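Local atomic coordinates of carbohydrate binding family 6 (Clostridium thermocellum, PDB entry 5A8C), a protein that hydrolyses terminal alpha-L-arabinofuranosyl residues from arabinosides as a family 43 glycoside hydrolase built on a five-bladed beta-propeller. Residues 47-53 with 71-77; 220-226 with 238-244; 157-163 with 175-180. All coordinates share one frame; numbering follows the deposited sequence.

Contact 1. Residues 47-53 with 71-77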
loop_
_atom_site.group_PDB
_atom_site.type_symbol
_atom_site.label_atom_id
_atom_site.label_comp_id
_atom_site.label_asym_id
_atom_site.label_seq_id
_atom_site.Cartn_x
_atom_site.Cartn_y
_atom_site.Cartn_z
ATOM N N GLY A 47 -10.932 4.747 -17.073
ATOM C CA GLY A 47 -12.244 4.656 -16.516
ATOM C C GLY A 47 -12.447 3.553 -15.499
ATOM O O GLY A 47 -13.557 3.439 -15.000
ATOM N N ARG A 48 -11.415 2.752 -15.228
ATOM C CA ARG A 48 -11.505 1.657 -14.279
ATOM C C ARG A 48 -10.645 1.956 -13.065
ATOM O O ARG A 48 -9.584 2.586 -13.141
ATOM C CB ARG A 48 -11.004 0.358 -14.915
ATOM C CG ARG A 48 -11.856 -0.105 -16.094
ATOM C CD ARG A 48 -11.430 -1.463 -16.615
ATOM N NE ARG A 48 -11.789 -2.531 -15.713
ATOM C CZ ARG A 48 -12.998 -3.087 -15.664
ATOM N NH1 ARG A 48 -14.005 -2.697 -16.426
ATOM N NH2 ARG A 48 -13.183 -4.036 -14.771
ATOM N N LEU A 49 -11.080 1.413 -11.933
ATOM C CA LEU A 49 -10.314 1.399 -10.685
ATOM C C LEU A 49 -9.665 0.029 -10.552
ATOM O O LEU A 49 -10.378 -0.990 -10.501
ATOM C CB LEU A 49 -11.242 1.675 -9.519
ATOM C CG LEU A 49 -10.583 1.673 -8.128
ATOM C CD1 LEU A 49 -9.528 2.723 -7.987
ATOM C CD2 LEU A 49 -11.634 1.816 -7.045
ATOM N N TYR A 50 -8.335 0.006 -10.554
ATOM C CA TYR A 50 -7.537 -1.205 -10.406
ATOM C C TYR A 50 -7.001 -1.226 -8.990
ATOM O O TYR A 50 -6.436 -0.256 -8.504
ATOM C CB TYR A 50 -6.358 -1.226 -11.396
ATOM C CG TYR A 50 -6.743 -1.348 -12.838
ATOM C CD1 TYR A 50 -7.093 -0.242 -13.577
ATOM C CD2 TYR A 50 -6.735 -2.576 -13.452
ATOM C CE1 TYR A 50 -7.479 -0.375 -14.906
ATOM C CE2 TYR A 50 -7.135 -2.749 -14.782
ATOM C CZ TYR A 50 -7.505 -1.623 -15.501
ATOM O OH TYR A 50 -7.884 -1.743 -16.834
ATOM N N ILE A 51 -7.110 -2.411 -8.357
ATOM C CA ILE A 51 -6.554 -2.642 -7.002
ATOM C C ILE A 51 -5.543 -3.776 -7.096
ATOM O O ILE A 51 -5.838 -4.837 -7.662
ATOM C CB ILE A 51 -7.662 -2.993 -5.984
ATOM C CG1 ILE A 51 -8.741 -1.914 -5.927
ATOM C CG2 ILE A 51 -7.014 -3.143 -4.611
ATOM C CD1 ILE A 51 -9.905 -2.272 -5.008
ATOM N N TYR A 52 -4.341 -3.501 -6.567
ATOM C CA TYR A 52 -3.255 -4.464 -6.530
ATOM C C TYR A 52 -3.036 -4.838 -5.080
ATOM O O TYR A 52 -2.951 -3.936 -4.221
ATOM C CB TYR A 52 -1.957 -3.807 -7.100
ATOM C CG TYR A 52 -2.106 -3.380 -8.519
ATOM C CD1 TYR A 52 -2.780 -2.197 -8.847
ATOM C CD2 TYR A 52 -1.641 -4.138 -9.571
ATOM C CE1 TYR A 52 -2.940 -1.801 -10.142
ATOM C CE2 TYR A 52 -1.793 -3.755 -10.887
ATOM C CZ TYR A 52 -2.471 -2.585 -11.176
ATOM O OH TYR A 52 -2.659 -2.144 -12.458
ATOM N N CYS A 53 -2.831 -6.116 -4.804
ATOM C CA CYS A 53 -2.770 -6.595 -3.437
ATOM C C CYS A 53 -1.628 -7.599 -3.277
ATOM O O CYS A 53 -1.328 -8.372 -4.186
ATOM C CB CYS A 53 -4.041 -7.333 -3.020
ATOM S SG CYS A 53 -5.525 -6.319 -3.084
ATOM N N ILE A 71 1.535 -10.747 -6.647
ATOM C CA ILE A 71 0.616 -9.615 -6.505
ATOM C C ILE A 71 -0.652 -9.917 -7.327
ATOM O O ILE A 71 -0.548 -10.134 -8.527
ATOM C CB ILE A 71 1.268 -8.337 -7.007
ATOM C CG1 ILE A 71 2.484 -7.988 -6.231
ATOM C CG2 ILE A 71 0.261 -7.193 -7.069
ATOM C CD1 ILE A 71 2.227 -7.759 -4.822
ATOM N N THR A 72 -1.802 -9.788 -6.681
ATOM C CA THR A 72 -3.111 -9.960 -7.306
ATOM C C THR A 72 -3.613 -8.633 -7.812
ATOM O O THR A 72 -3.401 -7.613 -7.158
ATOM C CB THR A 72 -4.111 -10.493 -6.219
ATOM O OG1 THR A 72 -3.626 -11.699 -5.675
ATOM C CG2 THR A 72 -5.504 -10.632 -6.765
ATOM N N CYS A 73 -4.353 -8.630 -8.930
ATOM C CA CYS A 73 -4.996 -7.395 -9.394
ATOM C C CYS A 73 -6.455 -7.702 -9.700
ATOM O O CYS A 73 -6.775 -8.700 -10.389
ATOM C CB CYS A 73 -4.323 -6.900 -10.662
ATOM S SG CYS A 73 -5.027 -5.466 -11.431
ATOM N N ILE A 74 -7.349 -6.824 -9.229
ATOM C CA ILE A 74 -8.788 -6.837 -9.573
ATOM C C ILE A 74 -9.144 -5.434 -10.052
ATOM O O ILE A 74 -8.480 -4.462 -9.721
ATOM C CB ILE A 74 -9.648 -7.314 -8.386
ATOM C CG1 ILE A 74 -9.668 -6.320 -7.236
ATOM C CG2 ILE A 74 -9.242 -8.696 -7.939
ATOM C CD1 ILE A 74 -10.600 -6.685 -6.103
ATOM N N SER A 75 -10.249 -5.317 -10.793
ATOM C CA SER A 75 -10.664 -3.988 -11.223
ATOM C C SER A 75 -12.139 -3.913 -11.421
ATOM O O SER A 75 -12.862 -4.905 -11.555
ATOM C CB SER A 75 -9.966 -3.533 -12.518
ATOM O OG SER A 75 -10.514 -4.198 -13.663
ATOM N N THR A 76 -12.611 -2.667 -11.530
ATOM C CA THR A 76 -14.020 -2.391 -11.766
ATOM C C THR A 76 -14.182 -1.118 -12.568
ATOM O O THR A 76 -13.376 -0.219 -12.483
ATOM C CB THR A 76 -14.759 -2.245 -10.434
ATOM O OG1 THR A 76 -16.186 -2.236 -10.663
ATOM C CG2 THR A 76 -14.364 -0.997 -9.649
ATOM N N ASP A 77 -15.304 -1.040 -13.295
ATOM C CA ASP A 77 -15.745 0.233 -13.868
ATOM C C ASP A 77 -17.015 0.753 -13.262
ATOM O O ASP A 77 -17.507 1.775 -13.720
ATOM C CB ASP A 77 -15.866 0.239 -15.400
ATOM C CG ASP A 77 -17.018 -0.507 -15.916
ATOM O OD1 ASP A 77 -17.744 -1.102 -15.107
ATOM O OD2 ASP A 77 -17.210 -0.431 -17.165
HETATM O O HOH W 1 -14.234 -0.675 -18.535
#
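Arg48 reaches across to Ser75 and holds its hydroxyl side-on: NE and NH2 of Arg48 both donate to Ser75 OG, each at 2.9 Å, and the oxygen lies in the guanidinium plane. A bend at chi3 (72°) of Arg48 turns the guanidinium along the partner strand, where one of its faces rests on the backbone of Thr76 and Asp77. Its far nitrogen, NH1, makes a long salt bridge to Asp77 OD2 (4.0 Å), supplemented by a water that accepts from NH1 and donates to that carboxylate oxygen.

On the same face of the antiparallel pair, Ser75 CB sits over the Tyr50 ring, 3.9 Å from its centroid, in a CH-pi contact. Cys73 SG, swung anti to its own backbone N (chi1 176°), is wedged between two tyrosines: it lies over the face of Tyr52, 4.0 Å from the ring centroid, yet meets Tyr50 at the ring edge. Tyr52 OH is bound beyond by Pro132 O. On the reverse face Ile51 CB packs on Ile74 CG1 at 4.1 Å. Two backbone bonds join the same residues, Ile51 N to Ile74 O spanning 2.8 Å.

Ser75 OG also bonds His85 NE2, so the buried hydroxyl is gripped by three nitrogens and ties strands 48-56, 70-76 and 83-90 together through one oxygen.

Contact 2. Residues 220-226 with 238-244; sequences GKYYFSY and EYMMSDK
A beta hairpin of one propeller blade is formed here, strand 221-226 running antiparallel to 238-242 with backbone bonds at the pairs Tyr222-Ser242, Phe224-Met240 and Tyr226-Glu238. Where the pairing ends, Lys221 bends at chi2 (-74°) and runs alongside Asp243, bringing NZ to within 2.7 Å of Asp243 OD1 in a salt bridge that meets the carboxylate from above its plane. Two waters reinforce this exposed end, each donating to Gly220 O; one also donates to Asp243 O and the other to Asp243 OD1.

On one face of the hairpin, Met241 lies beside Tyr223 and points the same way. Its chain folds at chi3 (70°), which carries CE back to 3.7 Å from Tyr223 CE2, while SD approaches the ring obliquely in a Met-aromatic contact. Tyr239 flanks the same ring, with Tyr223 CD2 4.0 Å from Tyr239 CD2. On the other face of the hairpin Met240 CE touches Phe224 CD2 at 3.8 Å, and Glu238 CB lies over a face of Tyr226. The Tyr222 ring takes the carbonyl carbon of Lys244 over one face, just past an ST turn in which Ser242 OG accepts from Lys244 N (2.9 Å).

Strands 212-218 and 250-256 flank the hairpin in the four-stranded sheet. Tyr223 OH and Tyr239 OH bond Gly312 O and Ile314 N, whereas Tyr222 OH reaches Asp168 and Lys217.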
loop_
_atom_site.group_PDB
_atom_site.type_symbol
_atom_site.label_atom_id
_atom_site.label_comp_id
_atom_site.label_asym_id
_atom_site.label_seq_id
_atom_site.Cartn_x
_atom_site.Cartn_y
_atom_site.Cartn_z
ATOM N N GLY A 220 -3.909 21.270 -2.135
ATOM C CA GLY A 220 -2.725 21.971 -1.609
ATOM C C GLY A 220 -2.088 21.412 -0.388
ATOM O O GLY A 220 -1.106 21.982 0.107
ATOM N N LYS A 221 -2.598 20.301 0.120
ATOM C CA LYS A 221 -2.075 19.661 1.288
ATOM C C LYS A 221 -1.550 18.282 0.960
ATOM O O LYS A 221 -2.153 17.547 0.160
ATOM C CB LYS A 221 -3.123 19.570 2.423
ATOM C CG LYS A 221 -3.531 20.869 3.044
ATOM C CD LYS A 221 -2.473 21.474 3.965
ATOM C CE LYS A 221 -2.993 22.712 4.685
ATOM N NZ LYS A 221 -1.971 23.294 5.598
ATOM N N TYR A 222 -0.456 17.910 1.624
ATOM C CA TYR A 222 0.122 16.579 1.567
ATOM C C TYR A 222 -0.353 15.802 2.777
ATOM O O TYR A 222 -0.355 16.314 3.902
ATOM C CB TYR A 222 1.657 16.678 1.591
ATOM C CG TYR A 222 2.216 17.376 0.386
ATOM C CD1 TYR A 222 2.392 18.790 0.391
ATOM C CD2 TYR A 222 2.608 16.678 -0.747
ATOM C CE1 TYR A 222 2.916 19.419 -0.690
ATOM C CE2 TYR A 222 3.177 17.360 -1.838
ATOM C CZ TYR A 222 3.359 18.731 -1.794
ATOM O OH TYR A 222 3.917 19.414 -2.832
ATOM N N TYR A 223 -0.775 14.542 2.543
ATOM C CA TYR A 223 -1.312 13.675 3.572
ATOM C C TYR A 223 -0.412 12.464 3.687
ATOM O O TYR A 223 -0.349 11.644 2.764
ATOM C CB TYR A 223 -2.729 13.206 3.176
ATOM C CG TYR A 223 -3.757 14.322 3.135
ATOM C CD1 TYR A 223 -3.817 15.176 2.037
ATOM C CD2 TYR A 223 -4.667 14.491 4.149
ATOM C CE1 TYR A 223 -4.745 16.219 1.991
ATOM C CE2 TYR A 223 -5.630 15.520 4.114
ATOM C CZ TYR A 223 -5.635 16.365 3.056
ATOM O OH TYR A 223 -6.557 17.407 2.954
ATOM N N PHE A 224 0.321 12.349 4.809
ATOM C CA PHE A 224 1.121 11.177 5.089
ATOM C C PHE A 224 0.283 10.278 5.996
ATOM O O PHE A 224 -0.019 10.635 7.128
ATOM C CB PHE A 224 2.436 11.536 5.789
ATOM C CG PHE A 224 3.251 10.311 6.082
ATOM C CD1 PHE A 224 4.114 9.814 5.099
ATOM C CD2 PHE A 224 3.157 9.636 7.267
ATOM C CE1 PHE A 224 4.848 8.669 5.356
ATOM C CE2 PHE A 224 3.882 8.470 7.485
ATOM C CZ PHE A 224 4.727 8.003 6.515
ATOM N N SER A 225 -0.140 9.142 5.448
ATOM C CA SER A 225 -0.956 8.179 6.205
ATOM C C SER A 225 -0.174 6.884 6.394
ATOM O O SER A 225 0.781 6.607 5.641
ATOM C CB SER A 225 -2.317 7.985 5.565
ATOM O OG SER A 225 -2.219 7.523 4.234
ATOM N N TYR A 226 -0.542 6.113 7.395
ATOM C CA TYR A 226 0.287 4.999 7.803
ATOM C C TYR A 226 -0.466 4.108 8.762
ATOM O O TYR A 226 -1.494 4.533 9.348
ATOM C CB TYR A 226 1.574 5.483 8.461
ATOM C CG TYR A 226 1.380 6.306 9.715
ATOM C CD1 TYR A 226 1.057 7.656 9.652
ATOM C CD2 TYR A 226 1.506 5.735 10.964
ATOM C CE1 TYR A 226 0.894 8.405 10.802
ATOM C CE2 TYR A 226 1.353 6.473 12.135
ATOM C CZ TYR A 226 1.051 7.825 12.052
ATOM O OH TYR A 226 0.955 8.625 13.183
ATOM N N GLU A 238 -3.585 6.013 10.581
ATOM C CA GLU A 238 -3.506 7.368 11.120
ATOM C C GLU A 238 -2.805 8.250 10.119
ATOM O O GLU A 238 -2.337 7.788 9.078
ATOM C CB GLU A 238 -2.848 7.357 12.489
ATOM C CG GLU A 238 -3.471 6.272 13.383
ATOM C CD GLU A 238 -3.144 6.328 14.858
ATOM O OE1 GLU A 238 -2.989 7.445 15.407
ATOM O OE2 GLU A 238 -3.093 5.278 15.491
ATOM N N TYR A 239 -2.784 9.578 10.370
ATOM C CA TYR A 239 -2.229 10.459 9.360
ATOM C C TYR A 239 -1.781 11.791 9.930
ATOM O O TYR A 239 -2.168 12.222 11.016
ATOM C CB TYR A 239 -3.210 10.682 8.186
ATOM C CG TYR A 239 -4.331 11.668 8.455
ATOM C CD1 TYR A 239 -5.310 11.393 9.423
ATOM C CD2 TYR A 239 -4.426 12.857 7.780
ATOM C CE1 TYR A 239 -6.315 12.289 9.685
ATOM C CE2 TYR A 239 -5.439 13.775 8.032
ATOM C CZ TYR A 239 -6.403 13.455 8.969
ATOM O OH TYR A 239 -7.369 14.402 9.238
ATOM N N MET A 240 -0.966 12.427 9.082
ATOM C CA MET A 240 -0.440 13.769 9.279
ATOM C C MET A 240 -0.670 14.596 8.036
ATOM O O MET A 240 -0.784 14.035 6.936
ATOM C CB MET A 240 1.056 13.745 9.560
ATOM C CG MET A 240 1.530 12.768 10.609
ATOM S SD MET A 240 3.279 12.932 11.020
ATOM C CE MET A 240 4.079 12.537 9.557
ATOM N N MET A 241 -0.656 15.916 8.166
ATOM C CA MET A 241 -0.784 16.830 7.040
ATOM C C MET A 241 0.355 17.824 7.035
ATOM O O MET A 241 0.860 18.223 8.107
ATOM C CB MET A 241 -2.104 17.610 7.100
ATOM C CG MET A 241 -3.312 16.741 6.831
ATOM S SD MET A 241 -4.894 17.540 7.166
ATOM C CE MET A 241 -4.920 18.728 5.854
ATOM N N SER A 242 0.697 18.304 5.828
ATOM C CA SER A 242 1.734 19.328 5.668
ATOM C C SER A 242 1.458 20.154 4.440
ATOM O O SER A 242 0.785 19.706 3.501
ATOM C CB SER A 242 3.094 18.673 5.505
ATOM O OG SER A 242 4.101 19.697 5.402
ATOM N N ASP A 243 2.064 21.334 4.377
ATOM C CA ASP A 243 2.172 22.122 3.152
ATOM C C ASP A 243 3.316 21.665 2.251
ATOM O O ASP A 243 3.416 22.173 1.112
ATOM C CB ASP A 243 2.374 23.602 3.499
ATOM C CG ASP A 243 1.221 24.214 4.181
ATOM O OD1 ASP A 243 0.089 23.850 3.889
ATOM O OD2 ASP A 243 1.419 25.173 4.956
ATOM N N LYS A 244 4.147 20.739 2.716
ATOM C CA LYS A 244 5.350 20.287 2.004
ATOM C C LYS A 244 5.350 18.760 1.958
ATOM O O LYS A 244 4.760 18.110 2.799
ATOM C CB LYS A 244 6.611 20.786 2.719
ATOM C CG LYS A 244 6.750 22.307 2.810
ATOM C CD LYS A 244 7.877 22.770 3.713
ATOM C CE LYS A 244 7.671 22.488 5.200
ATOM N NZ LYS A 244 8.894 22.744 5.964
HETATM O O HOH W 2 1.354 22.921 -0.650
HETATM O O HOH W 3 -1.309 24.348 1.568
#

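Contact 3. Residues 157-163 with 175-180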
loop_
_atom_site.group_PDB
_atom_site.type_symbol
_atom_site.label_atom_id
_atom_site.label_comp_id
_atom_site.label_asym_id
_atom_site.label_seq_id
_atom_site.Cartn_x
_atom_site.Cartn_y
_atom_site.Cartn_z
ATOM N N ASN A 157 16.470 -1.088 13.961
ATOM C CA ASN A 157 15.242 -1.883 13.927
ATOM C C ASN A 157 14.298 -1.597 12.784
ATOM O O ASN A 157 13.173 -1.979 12.813
ATOM C CB ASN A 157 14.546 -1.566 15.232
ATOM C CG ASN A 157 15.418 -1.976 16.421
ATOM O OD1 ASN A 157 16.002 -3.036 16.369
ATOM N ND2 ASN A 157 15.441 -1.224 17.449
ATOM N N MET A 158 14.810 -0.899 11.780
ATOM C CA MET A 158 13.907 -0.591 10.638
ATOM C C MET A 158 13.545 -1.810 9.804
ATOM O O MET A 158 14.318 -2.698 9.603
ATOM C CB MET A 158 14.473 0.489 9.681
ATOM C CG MET A 158 13.615 0.998 8.415
ATOM S SD MET A 158 14.741 1.829 7.290
ATOM C CE MET A 158 14.160 3.076 8.152
ATOM N N TRP A 159 12.318 -1.740 9.287
ATOM C CA TRP A 159 11.845 -2.685 8.296
ATOM C C TRP A 159 11.884 -1.938 6.969
ATOM O O TRP A 159 11.145 -1.012 6.759
ATOM C CB TRP A 159 10.461 -3.246 8.594
ATOM C CG TRP A 159 10.366 -4.010 9.861
ATOM C CD1 TRP A 159 11.308 -4.815 10.422
ATOM C CD2 TRP A 159 9.206 -4.084 10.726
ATOM N NE1 TRP A 159 10.838 -5.340 11.606
ATOM C CE2 TRP A 159 9.539 -4.936 11.803
ATOM C CE3 TRP A 159 7.933 -3.469 10.716
ATOM C CZ2 TRP A 159 8.656 -5.199 12.853
ATOM C CZ3 TRP A 159 7.087 -3.734 11.761
ATOM C CH2 TRP A 159 7.434 -4.602 12.816
ATOM N N LEU A 160 12.798 -2.370 6.095
ATOM C CA LEU A 160 12.992 -1.658 4.843
ATOM C C LEU A 160 11.981 -2.216 3.814
ATOM O O LEU A 160 12.299 -3.087 3.005
ATOM C CB LEU A 160 14.435 -1.713 4.415
ATOM C CG LEU A 160 14.819 -0.682 3.371
ATOM C CD1 LEU A 160 14.869 0.660 4.003
ATOM C CD2 LEU A 160 16.269 -0.948 2.988
ATOM N N PHE A 161 10.755 -1.715 3.895
ATOM C CA PHE A 161 9.673 -2.286 3.135
ATOM C C PHE A 161 8.542 -1.286 2.952
ATOM O O PHE A 161 8.618 -0.107 3.340
ATOM C CB PHE A 161 9.248 -3.655 3.708
ATOM C CG PHE A 161 8.544 -3.677 5.031
ATOM C CD1 PHE A 161 8.062 -2.550 5.715
ATOM C CD2 PHE A 161 8.274 -4.920 5.590
ATOM C CE1 PHE A 161 7.370 -2.655 6.884
ATOM C CE2 PHE A 161 7.558 -5.026 6.777
ATOM C CZ PHE A 161 7.073 -3.893 7.405
ATOM N N ASP A 162 7.431 -1.798 2.382
ATOM C CA ASP A 162 6.152 -1.095 2.327
ATOM C C ASP A 162 6.236 0.261 1.585
ATOM O O ASP A 162 5.870 1.304 2.126
ATOM C CB ASP A 162 5.495 -0.949 3.698
ATOM C CG ASP A 162 4.864 -2.225 4.253
ATOM O OD1 ASP A 162 5.114 -3.318 3.719
ATOM O OD2 ASP A 162 4.131 -2.041 5.255
ATOM N N PRO A 163 6.673 0.238 0.336
ATOM C CA PRO A 163 6.776 1.478 -0.408
ATOM C C PRO A 163 5.456 2.148 -0.625
ATOM O O PRO A 163 4.427 1.509 -0.862
ATOM C CB PRO A 163 7.356 1.049 -1.752
ATOM C CG PRO A 163 6.893 -0.390 -1.898
ATOM C CD PRO A 163 6.981 -0.934 -0.515
ATOM N N MET A 175 9.416 8.162 -3.177
ATOM C CA MET A 175 9.082 6.890 -2.532
ATOM C C MET A 175 9.229 7.044 -1.030
ATOM O O MET A 175 10.349 7.292 -0.569
ATOM C CB MET A 175 9.920 5.753 -3.022
ATOM C CG MET A 175 9.579 4.437 -2.322
ATOM S SD MET A 175 10.734 3.076 -2.504
ATOM C CE MET A 175 10.291 2.723 -4.148
ATOM N N TYR A 176 8.144 6.842 -0.312
ATOM C CA TYR A 176 8.134 6.764 1.150
ATOM C C TYR A 176 8.210 5.297 1.542
ATOM O O TYR A 176 7.608 4.455 0.863
ATOM C CB TYR A 176 6.825 7.391 1.707
ATOM C CG TYR A 176 6.619 8.830 1.303
ATOM C CD1 TYR A 176 6.192 9.194 0.031
ATOM C CD2 TYR A 176 6.899 9.886 2.200
ATOM C CE1 TYR A 176 6.040 10.513 -0.351
ATOM C CE2 TYR A 176 6.721 11.201 1.819
ATOM C CZ TYR A 176 6.309 11.535 0.542
ATOM O OH TYR A 176 6.110 12.806 0.111
ATOM N N PHE A 177 8.940 4.952 2.598
ATOM C CA PHE A 177 9.097 3.545 2.953
ATOM C C PHE A 177 9.589 3.467 4.403
ATOM O O PHE A 177 9.888 4.491 5.024
ATOM C CB PHE A 177 10.054 2.819 1.976
ATOM C CG PHE A 177 11.444 3.408 1.931
ATOM C CD1 PHE A 177 11.721 4.504 1.121
ATOM C CD2 PHE A 177 12.483 2.824 2.615
ATOM C CE1 PHE A 177 13.025 5.023 1.038
ATOM C CE2 PHE A 177 13.780 3.309 2.532
ATOM C CZ PHE A 177 14.038 4.395 1.720
ATOM N N GLY A 178 9.674 2.251 4.894
ATOM C CA GLY A 178 10.163 2.033 6.244
ATOM C C GLY A 178 9.178 1.273 7.104
ATOM O O GLY A 178 8.108 0.835 6.668
ATOM N N GLY A 179 9.517 1.136 8.380
ATOM C CA GLY A 179 8.707 0.397 9.286
ATOM C C GLY A 179 9.348 0.293 10.659
ATOM O O GLY A 179 10.549 0.440 10.804
ATOM N N ASN A 180 8.514 0.063 11.657
ATOM C CA ASN A 180 8.899 -0.303 13.009
ATOM C C ASN A 180 9.578 0.844 13.754
ATOM O O ASN A 180 10.661 0.692 14.312
ATOM C CB ASN A 180 9.779 -1.542 13.051
ATOM C CG ASN A 180 9.921 -2.095 14.425
ATOM O OD1 ASN A 180 9.027 -1.995 15.251
ATOM N ND2 ASN A 180 11.054 -2.700 14.691
HETATM O O HOH W 4 6.196 2.073 4.925
#
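Asn180 lies flat against Trp159: its CB stands 3.4 Å from the centroid of the six-membered ring, almost on the ring normal, and its amide is stacked only 13° from the indole plane. Placing CG anti to the backbone N (chi1 -167°) lays the amide along the indole and lets ND2 bond Asn157 O (2.9 Å). Phe210, of the short strand 209-210, meets the tryptophan edge-to-face.

Besides this stack, packing is close at the two glycines. Gly178 N donates almost straight to Phe161 O at 3.0 Å. Trp159 N reaches Gly179 O at 3.2 Å, coming from well above the carbonyl plane. With no side chain, the Gly179 backbone passes close to the Phe161 ring, its CA 4.1 Å from Phe161 CE1, and to Trp159 CB. Within the loop, the Phe161 ring has Trp159 CB over one face and Asp162 OD1 over the other, with Gly178 O at its edge. Leu160 is the centre of an inverse gamma turn.

The solvent side is at Asn157, which is exposed and directs its own amide away from the partner; Trp159 and Asn180 are partly exposed. At the buried opposite end, the Pro163 ring makes van der Waals contact with Met175, CB to SD 4.0 Å. Near Asp162, a water donates to Asp162 O and Gly178 O, bridging the two backbones.

Asp162 OD2 bonds Ala212 N and a hydroxyl of a Tris molecule, probably from the crystallisation liquor, and the calcium ion lies about 5 Å from the Asp162 side chain. Asp162 thus faces the calcium and the Tris, which probably mark the active-site region at the propeller axis, as in other family 43 enzymes.

In the fold
From the N terminus, contact 1 comes first, pairing the second and third strands of the sheet formed by 36-45, 48-56, 70-76 and 83-90 and closing the loop between 53 and 71. Contact 3 follows, where the chain, after strand 164-167, turns back so that 175-180 lies against the 157-163 loop, and contact 2 then closes the hairpin of a third sheet. The three loops run in series, neither nested nor crossed. Contacts 1 and 3 lie on opposite sides of the chain's centre, with centres about 24 Å apart, and do not meet. Contacts 2 and 3 do, where Phe224 CE1 packs 4.0 Å from Tyr176 CD2, joining two sheets of the propeller.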